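PDB 3ADG: F21M12.9 protein from Arabidopsis thaliana, which binds double-stranded RNA and assists DICER-LIKE 1 in the accurate processing of primary and precursor microRNAs in the nucleus. Local coordinates for residues A[7-12]-A[40-45]. Numbering follows the deposited sequence.
Sequences SRLQEY and VILDGV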
loop_
_atom_site.group_PDB
_atom_site.type_symbol
_atom_site.label_atom_id
_atom_site.label_comp_id
_atom_site.label_asym_id
_atom_site.label_seq_id
_atom_site.Cartn_x
_atom_site.Cartn_y
_atom_site.Cartn_z
ATOM N N SER A 7 6.420 6.862 0.724
ATOM C CA SER A 7 7.121 7.998 0.115
ATOM C C SER A 7 7.913 7.604 -1.172
ATOM O O SER A 7 7.914 8.362 -2.158
ATOM C CB SER A 7 7.974 8.762 1.138
ATOM O OG SER A 7 8.929 7.917 1.735
ATOM N N ARG A 8 8.531 6.412 -1.190
ATOM C CA ARG A 8 9.318 5.985 -2.373
ATOM C C ARG A 8 8.383 5.763 -3.566
ATOM O O ARG A 8 8.727 6.046 -4.722
ATOM C CB ARG A 8 10.097 4.698 -2.089
ATOM C CG ARG A 8 11.290 4.905 -1.203
ATOM C CD ARG A 8 12.037 3.592 -1.100
ATOM N NE ARG A 8 13.109 3.670 -0.122
ATOM C CZ ARG A 8 13.558 2.598 0.524
ATOM N NH1 ARG A 8 13.032 1.401 0.231
ATOM N NH2 ARG A 8 14.524 2.721 1.425
ATOM N N LEU A 9 7.179 5.281 -3.279
ATOM C CA LEU A 9 6.217 5.024 -4.345
ATOM C C LEU A 9 5.679 6.359 -4.859
ATOM O O LEU A 9 5.498 6.539 -6.061
ATOM C CB LEU A 9 5.072 4.138 -3.856
ATOM C CG LEU A 9 4.142 3.600 -4.936
ATOM C CD1 LEU A 9 4.912 2.669 -5.842
ATOM C CD2 LEU A 9 2.967 2.875 -4.256
ATOM N N GLN A 10 5.420 7.300 -3.949
ATOM C CA GLN A 10 4.983 8.640 -4.364
ATOM C C GLN A 10 6.019 9.313 -5.281
ATOM O O GLN A 10 5.685 9.943 -6.285
ATOM C CB GLN A 10 4.691 9.511 -3.131
ATOM C CG GLN A 10 4.358 10.931 -3.506
ATOM C CD GLN A 10 3.250 10.971 -4.524
ATOM O OE1 GLN A 10 3.461 11.337 -5.677
ATOM N NE2 GLN A 10 2.062 10.563 -4.114
ATOM N N GLU A 11 7.290 9.155 -4.952
ATOM C CA GLU A 11 8.340 9.758 -5.758
ATOM C C GLU A 11 8.338 9.133 -7.167
ATOM O O GLU A 11 8.510 9.844 -8.177
ATOM C CB GLU A 11 9.684 9.540 -5.093
ATOM C CG GLU A 11 9.884 10.408 -3.873
ATOM C CD GLU A 11 11.221 10.152 -3.210
ATOM O OE1 GLU A 11 12.139 9.628 -3.895
ATOM O OE2 GLU A 11 11.341 10.476 -2.002
ATOM N N TYR A 12 8.180 7.810 -7.202
ATOM C CA TYR A 12 8.033 7.064 -8.453
ATOM C C TYR A 12 6.869 7.603 -9.300
ATOM O O TYR A 12 7.037 7.895 -10.509
ATOM C CB TYR A 12 7.841 5.568 -8.179
ATOM C CG TYR A 12 7.681 4.770 -9.473
ATOM C CD1 TYR A 12 8.773 4.116 -10.053
ATOM C CD2 TYR A 12 6.431 4.687 -10.116
ATOM C CE1 TYR A 12 8.632 3.380 -11.259
ATOM C CE2 TYR A 12 6.272 3.958 -11.311
ATOM C CZ TYR A 12 7.395 3.311 -11.883
ATOM O OH TYR A 12 7.253 2.595 -13.069
ATOM N N VAL A 40 -2.934 -0.802 -2.856
ATOM C CA VAL A 40 -2.500 0.453 -3.468
ATOM C C VAL A 40 -2.795 0.384 -4.954
ATOM O O VAL A 40 -2.538 -0.650 -5.616
ATOM C CB VAL A 40 -1.001 0.859 -3.166
ATOM C CG1 VAL A 40 -0.003 -0.101 -3.796
ATOM C CG2 VAL A 40 -0.706 2.320 -3.622
ATOM N N ILE A 41 -3.319 1.492 -5.472
ATOM C CA ILE A 41 -3.653 1.607 -6.869
ATOM C C ILE A 41 -2.802 2.707 -7.512
ATOM O O ILE A 41 -2.843 3.877 -7.093
ATOM C CB ILE A 41 -5.162 1.854 -7.073
ATOM C CG1 ILE A 41 -5.979 0.756 -6.366
ATOM C CG2 ILE A 41 -5.499 1.911 -8.554
ATOM C CD1 ILE A 41 -6.583 1.167 -4.976
ATOM N N LEU A 42 -2.030 2.300 -8.517
ATOM C CA LEU A 42 -1.118 3.194 -9.234
ATOM C C LEU A 42 -1.191 2.914 -10.728
ATOM O O LEU A 42 -1.066 1.769 -11.163
ATOM C CB LEU A 42 0.334 3.025 -8.721
ATOM C CG LEU A 42 1.399 3.866 -9.454
ATOM C CD1 LEU A 42 1.195 5.384 -9.229
ATOM C CD2 LEU A 42 2.812 3.380 -9.099
ATOM N N ASP A 43 -1.404 3.964 -11.519
ATOM C CA ASP A 43 -1.475 3.816 -12.981
ATOM C C ASP A 43 -2.425 2.671 -13.366
ATOM O O ASP A 43 -2.091 1.855 -14.230
ATOM C CB ASP A 43 -0.069 3.572 -13.554
ATOM C CG ASP A 43 0.007 3.797 -15.066
ATOM O OD1 ASP A 43 -0.813 4.569 -15.608
ATOM O OD2 ASP A 43 0.904 3.202 -15.702
ATOM N N GLY A 44 -3.575 2.595 -12.695
ATOM C CA GLY A 44 -4.575 1.558 -12.965
ATOM C C GLY A 44 -4.302 0.191 -12.338
ATOM O O GLY A 44 -5.208 -0.651 -12.271
ATOM N N VAL A 45 -3.058 -0.027 -11.897
ATOM C CA VAL A 45 -2.596 -1.332 -11.427
ATOM C C VAL A 45 -2.803 -1.460 -9.909
ATOM O O VAL A 45 -2.460 -0.545 -9.147
ATOM C CB VAL A 45 -1.089 -1.573 -11.753
ATOM C CG1 VAL A 45 -0.720 -3.041 -11.429
ATOM C CG2 VAL A 45 -0.764 -1.250 -13.237
#
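L9 meets V40 and L42 with different methyls, so one leucine spans two residues on the same face of strand 40-42. Its CD2 lies 3.8 Å from V40 CG2, and these two methyls meet end-on. Its CD1 lies 3.9 Å from L42 CD2, but here the two leucines lie alongside, pointing opposite ways. L9 carries CG anti to the backbone N (chi1 -170°), which directs its two methyls toward the strand; V40 answers with CG2, the methyl held anti to its own N. The aromatic part of the contact is slighter: L42 CD2 also approaches Y12, 4.0 Å from ring atom CD2, at an oblique angle to the ring. A single methyl of L42 thus touches both L9 and Y12, residues one helical turn apart. No hydrogen bond crosses the interface, whose 169 Å² is buried around contacts between apolar side-chain atoms. Strand 40-42 ends in a type I' turn closed by V45 N to L42 O (2.8 Å), with L42 N to V45 O (2.9 Å) as return partner; D43 and G44 both have positive phi. L68 and L71 of helix 56-71 and Y23 of strand 22-28 extend the apolar cluster round L9. The axes of 7-12 and 40-42 approach to 11.0 Å and run nearly parallel, at 16°. The contact joins helix 5-15 to central strand 35-42, part of the core in which helices 5-15 and 56-71 cover the three-stranded antiparallel sheet of the alpha-beta-beta-beta-alpha double-stranded RNA-binding domain, here the first of HYL1.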